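Local coordinates for protein putative HAD family hydrolase (Streptomyces avermitilis, PDB 3MMZ) that forms the calcium-binding, KdsC-like HAD hydrolase domain of a longer protein that probably makes CMP-N-acylneuraminate from CTP and an N-acylneuraminate, at residues L46-L51 / G149-I154; R52-T57 / W157-S162. All blocks are in the same frame, centred on the assembly; numbering follows the deposited sequence.

Interaction 1 (L46-L51 / G149-I154); sequences LGIAAL and GAIREI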
loop_
_atom_site.group_PDB
_atom_site.type_symbol
_atom_site.label_atom_id
_atom_site.label_comp_id
_atom_site.label_asym_id
_atom_site.label_seq_id
_atom_site.Cartn_x
_atom_site.Cartn_y
_atom_site.Cartn_z
ATOM N N LEU D 46 -17.075 -17.545 8.814
ATOM C CA LEU D 46 -17.525 -17.345 10.187
ATOM C C LEU D 46 -18.693 -16.382 10.218
ATOM O O LEU D 46 -19.638 -16.587 10.983
ATOM C CB LEU D 46 -16.367 -16.843 11.072
ATOM C CG LEU D 46 -16.645 -16.691 12.571
ATOM C CD1 LEU D 46 -16.681 -18.046 13.274
ATOM C CD2 LEU D 46 -15.593 -15.786 13.210
ATOM N N GLY D 47 -18.627 -15.340 9.384
ATOM C CA GLY D 47 -19.711 -14.364 9.246
ATOM C C GLY D 47 -20.994 -15.007 8.738
ATOM O O GLY D 47 -22.069 -14.777 9.275
ATOM N N ILE D 48 -20.873 -15.796 7.680
ATOM C CA ILE D 48 -22.012 -16.508 7.098
ATOM C C ILE D 48 -22.654 -17.459 8.120
ATOM O O ILE D 48 -23.883 -17.495 8.261
ATOM C CB ILE D 48 -21.576 -17.244 5.805
ATOM C CG1 ILE D 48 -21.271 -16.212 4.708
ATOM C CG2 ILE D 48 -22.633 -18.258 5.351
ATOM C CD1 ILE D 48 -20.414 -16.723 3.528
ATOM N N ALA D 49 -21.829 -18.220 8.838
ATOM C CA ALA D 49 -22.354 -19.133 9.853
ATOM C C ALA D 49 -23.069 -18.374 10.968
ATOM O O ALA D 49 -24.115 -18.824 11.464
ATOM C CB ALA D 49 -21.248 -20.030 10.418
ATOM N N ALA D 50 -22.518 -17.220 11.352
ATOM C CA ALA D 50 -23.133 -16.376 12.377
ATOM C C ALA D 50 -24.481 -15.824 11.918
ATOM O O ALA D 50 -25.440 -15.825 12.690
ATOM C CB ALA D 50 -22.194 -15.242 12.787
ATOM N N LEU D 51 -24.555 -15.368 10.661
ATOM C CA LEU D 51 -25.817 -14.895 10.085
ATOM C C LEU D 51 -26.865 -16.022 10.026
ATOM O O LEU D 51 -28.021 -15.833 10.415
ATOM C CB LEU D 51 -25.586 -14.260 8.697
ATOM C CG LEU D 51 -24.757 -12.969 8.686
ATOM C CD1 LEU D 51 -24.277 -12.618 7.280
ATOM C CD2 LEU D 51 -25.552 -11.806 9.292
ATOM N N GLY D 149 -12.779 -10.786 2.970
ATOM C CA GLY D 149 -13.659 -10.770 4.152
ATOM C C GLY D 149 -14.781 -9.745 4.119
ATOM O O GLY D 149 -15.205 -9.240 5.159
ATOM N N ALA D 150 -15.277 -9.454 2.921
ATOM C CA ALA D 150 -16.378 -8.499 2.746
ATOM C C ALA D 150 -17.664 -8.997 3.414
ATOM O O ALA D 150 -18.418 -8.202 3.964
ATOM C CB ALA D 150 -16.619 -8.232 1.261
ATOM N N ILE D 151 -17.922 -10.303 3.365
ATOM C CA ILE D 151 -19.130 -10.840 3.996
ATOM C C ILE D 151 -19.002 -10.823 5.522
ATOM O O ILE D 151 -19.981 -10.555 6.235
ATOM C CB ILE D 151 -19.496 -12.267 3.489
ATOM C CG1 ILE D 151 -19.361 -12.369 1.946
ATOM C CG2 ILE D 151 -20.923 -12.646 3.926
ATOM C CD1 ILE D 151 -20.117 -11.287 1.172
ATOM N N ARG D 152 -17.793 -11.068 6.022
ATOM C CA ARG D 152 -17.547 -10.924 7.449
ATOM C C ARG D 152 -17.835 -9.501 7.928
ATOM O O ARG D 152 -18.425 -9.315 8.986
ATOM C CB ARG D 152 -16.134 -11.342 7.847
ATOM C CG ARG D 152 -16.057 -11.638 9.353
ATOM C CD ARG D 152 -14.746 -11.255 9.916
ATOM N NE ARG D 152 -14.715 -11.275 11.393
ATOM C CZ ARG D 152 -15.170 -10.294 12.174
ATOM N NH1 ARG D 152 -15.068 -10.384 13.492
ATOM N NH2 ARG D 152 -15.742 -9.214 11.638
ATOM N N GLU D 153 -17.433 -8.503 7.143
ATOM C CA GLU D 153 -17.748 -7.103 7.458
ATOM C C GLU D 153 -19.259 -6.854 7.531
ATOM O O GLU D 153 -19.745 -6.232 8.476
ATOM C CB GLU D 153 -17.096 -6.166 6.438
ATOM C CG GLU D 153 -17.267 -4.689 6.760
ATOM C CD GLU D 153 -16.596 -3.772 5.745
ATOM O OE1 GLU D 153 -16.008 -4.269 4.767
ATOM O OE2 GLU D 153 -16.649 -2.540 5.941
ATOM N N ILE D 154 -19.996 -7.317 6.518
ATOM C CA ILE D 154 -21.458 -7.211 6.511
ATOM C C ILE D 154 -22.064 -7.911 7.733
ATOM O O ILE D 154 -22.992 -7.401 8.367
ATOM C CB ILE D 154 -22.049 -7.773 5.194
ATOM C CG1 ILE D 154 -21.500 -6.962 4.006
ATOM C CG2 ILE D 154 -23.587 -7.760 5.208
ATOM C CD1 ILE D 154 -21.770 -7.581 2.633
#
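This is a close, buried packing of two helices on the parallel sheet of the HAD fold: helix 42-53 meets the first turns of helix 150-159, and the two run in the same general sense but are inclined to one another. Backbone meets backbone at G47 and R152, whose CA atoms are 4.4 Å apart. Glycine suits that point because, with no side chain on G47, the two backbones can come this near. On the side facing the sheet, I48 and I151 cross obliquely. I48 CG1 lies 3.7 Å from I151 CG2, and I48 CD1 follows at 4.1 Å from the same methyl. Branching at CB lets I151 divide its two arms: CG2, anti to the backbone N, is turned to I48, while the CG1-CD1 arm lies beside that N (chi1 -44°) and leads away from helix 42-53. No hydrogen bond joins 46-51 to 149-154, but one turn earlier D44 OD1 accepts a hydrogen bond from R152 N, tying the start of the second helix to the first. G149, with its positive phi, is the N-cap residue there. R152 contributes to the packing through its backbone, and its guanidinium goes to another chain, where NH1 forms a salt bridge with D111 of the second subunit. The side chain of I151 is about 8 Å from that of the calcium ligand D18 and about 11 Å from a bound calcium ion, so it does not touch the ion. Within the sheet, I48 and I151 both rest on L17 of strand 14-17, I151 also reaches V108 of strand 105-109, and I154 packs on L106 and V108.

Interaction 2 (R52-T57 / W157-S162); sequences RKSGLT and WILGPS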
loop_
_atom_site.group_PDB
_atom_site.type_symbol
_atom_site.label_atom_id
_atom_site.label_comp_id
_atom_site.label_asym_id
_atom_site.label_seq_id
_atom_site.Cartn_x
_atom_site.Cartn_y
_atom_site.Cartn_z
ATOM N N ARG D 52 -26.438 -17.198 9.573
ATOM C CA ARG D 52 -27.308 -18.372 9.511
ATOM C C ARG D 52 -27.834 -18.758 10.895
ATOM O O ARG D 52 -29.027 -19.014 11.055
ATOM C CB ARG D 52 -26.573 -19.543 8.850
ATOM C CG ARG D 52 -27.383 -20.843 8.813
ATOM C CD ARG D 52 -26.630 -21.967 8.117
ATOM N NE ARG D 52 -25.238 -22.078 8.557
ATOM C CZ ARG D 52 -24.822 -22.756 9.626
ATOM N NH1 ARG D 52 -25.688 -23.408 10.401
ATOM N NH2 ARG D 52 -23.527 -22.784 9.927
ATOM N N LYS D 53 -26.949 -18.785 11.893
ATOM C CA LYS D 53 -27.337 -19.098 13.274
ATOM C C LYS D 53 -28.336 -18.097 13.850
ATOM O O LYS D 53 -29.132 -18.450 14.723
ATOM C CB LYS D 53 -26.114 -19.194 14.182
ATOM C CG LYS D 53 -25.341 -20.493 14.037
ATOM C CD LYS D 53 -24.010 -20.412 14.767
ATOM C CE LYS D 53 -23.304 -21.764 14.825
ATOM N NZ LYS D 53 -22.821 -22.191 13.481
ATOM N N SER D 54 -28.293 -16.862 13.353
ATOM C CA SER D 54 -29.220 -15.818 13.778
ATOM C C SER D 54 -30.628 -15.985 13.173
ATOM O O SER D 54 -31.542 -15.219 13.494
ATOM C CB SER D 54 -28.644 -14.427 13.472
ATOM O OG SER D 54 -28.850 -14.051 12.119
ATOM N N GLY D 55 -30.802 -16.975 12.301
ATOM C CA GLY D 55 -32.122 -17.273 11.732
ATOM C C GLY D 55 -32.415 -16.601 10.400
ATOM O O GLY D 55 -33.542 -16.656 9.906
ATOM N N LEU D 56 -31.406 -15.961 9.813
ATOM C CA LEU D 56 -31.570 -15.349 8.501
ATOM C C LEU D 56 -31.604 -16.420 7.424
ATOM O O LEU D 56 -30.846 -17.389 7.485
ATOM C CB LEU D 56 -30.433 -14.367 8.219
ATOM C CG LEU D 56 -30.490 -13.037 8.966
ATOM C CD1 LEU D 56 -29.130 -12.365 8.918
ATOM C CD2 LEU D 56 -31.558 -12.128 8.367
ATOM N N THR D 57 -32.490 -16.253 6.450
ATOM C CA THR D 57 -32.533 -17.160 5.308
ATOM C C THR D 57 -31.395 -16.830 4.332
ATOM O O THR D 57 -31.297 -15.701 3.845
ATOM C CB THR D 57 -33.907 -17.114 4.608
ATOM O OG1 THR D 57 -34.945 -17.313 5.579
ATOM C CG2 THR D 57 -33.999 -18.196 3.544
ATOM N N TRP D 157 -21.987 -5.596 10.606
ATOM C CA TRP D 157 -23.042 -4.574 10.549
ATOM C C TRP D 157 -24.331 -5.107 11.175
ATOM O O TRP D 157 -24.984 -4.428 11.966
ATOM C CB TRP D 157 -23.349 -4.168 9.102
ATOM C CG TRP D 157 -22.239 -3.516 8.359
ATOM C CD1 TRP D 157 -21.086 -2.979 8.875
ATOM C CD2 TRP D 157 -22.196 -3.282 6.951
ATOM N NE1 TRP D 157 -20.319 -2.450 7.861
ATOM C CE2 TRP D 157 -20.973 -2.630 6.671
ATOM C CE3 TRP D 157 -23.065 -3.591 5.890
ATOM C CZ2 TRP D 157 -20.602 -2.254 5.369
ATOM C CZ3 TRP D 157 -22.689 -3.229 4.596
ATOM C CH2 TRP D 157 -21.473 -2.558 4.353
ATOM N N ILE D 158 -24.697 -6.325 10.795
ATOM C CA ILE D 158 -25.954 -6.931 11.215
ATOM C C ILE D 158 -25.895 -7.393 12.675
ATOM O O ILE D 158 -26.846 -7.186 13.437
ATOM C CB ILE D 158 -26.348 -8.128 10.279
ATOM C CG1 ILE D 158 -26.361 -7.711 8.794
ATOM C CG2 ILE D 158 -27.682 -8.766 10.704
ATOM C CD1 ILE D 158 -27.280 -6.546 8.484
ATOM N N LEU D 159 -24.784 -8.007 13.068
ATOM C CA LEU D 159 -24.708 -8.696 14.371
ATOM C C LEU D 159 -23.837 -8.003 15.422
ATOM O O LEU D 159 -23.835 -8.391 16.595
ATOM C CB LEU D 159 -24.232 -10.140 14.177
ATOM C CG LEU D 159 -25.090 -10.997 13.245
ATOM C CD1 LEU D 159 -24.367 -12.311 12.929
ATOM C CD2 LEU D 159 -26.486 -11.250 13.823
ATOM N N GLY D 160 -23.108 -6.979 15.003
ATOM C CA GLY D 160 -22.178 -6.295 15.895
ATOM C C GLY D 160 -20.782 -6.890 15.843
ATOM O O GLY D 160 -20.556 -7.935 15.215
ATOM N N PRO D 161 -19.828 -6.232 16.520
ATOM C CA PRO D 161 -18.414 -6.604 16.446
ATOM C C PRO D 161 -18.098 -8.028 16.915
ATOM O O PRO D 161 -17.123 -8.603 16.440
ATOM C CB PRO D 161 -17.726 -5.557 17.340
ATOM C CG PRO D 161 -18.670 -4.403 17.387
ATOM C CD PRO D 161 -20.039 -5.030 17.349
ATOM N N SER D 162 -18.897 -8.613 17.812
ATOM C CA SER D 162 -18.612 -9.998 18.232
ATOM C C SER D 162 -19.379 -11.066 17.439
ATOM O O SER D 162 -19.282 -12.273 17.736
ATOM C CB SER D 162 -18.778 -10.184 19.751
ATOM O OG SER D 162 -20.064 -10.678 20.089
#
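A chi1 of 82° puts OG of S54 in the position flanked by both backbone branches, while L159 swings CG beside its own N (chi1 -58°) and carries a methyl toward the serine. The methyl CD2 of L159 comes up against the CB-OG end of S54, with L159 CD2 3.9 Å from S54 CB and 4.0 Å from S54 OG. The hydroxyl is not left to face carbon alone, because it is hydrogen-bonded to L51 O in the last turn of helix 42-53. A small polar residue thus suits a helix end here, giving the leucine a slim surface while binding back to the helix. Deeper in, the contact is purely apolar and looser, with L56 CD1 4.3 Å from I158 CG2. G55 turns the chain so that L56 heads toward helix 150-159; its positive phi belongs to a Schellman motif, in which two bonds run back into the last turn of the helix, one of them from G55 N to R52 O at 3.0 Å. G160, also at positive phi, ends the partner helix just past L159. L56 and I158 both lie against L51 of helix 42-53, and I158 extends to P7 and I12. Beyond L56 the chain enters strand 57-62, where T57 makes backbone hydrogen bonds with V15 of strand 14-17 and with D13 just before it.

In the fold
Interactions 1 and 2 join the same two helices, 42-53 and 150-159, at successive levels, their centres about 8 Å apart. Interaction 1 is the buried level, where a glycine permits close backbones and isoleucines lie over the sheet, not far from the calcium site. Interaction 2, at the helices' C-terminal ends, is partly buried and smaller, away from the annotated sites; side chains alone span its wider backbone gap, and a serine appears at its margin. L51 bridges the levels: its CD2 lies 3.9 Å from I158 CB. L159 does likewise, with CD1 3.7 Å from A50 CB. Both regions also touch the second subunit, interaction 1 through a charged group and interaction 2 through apolar packing of P161.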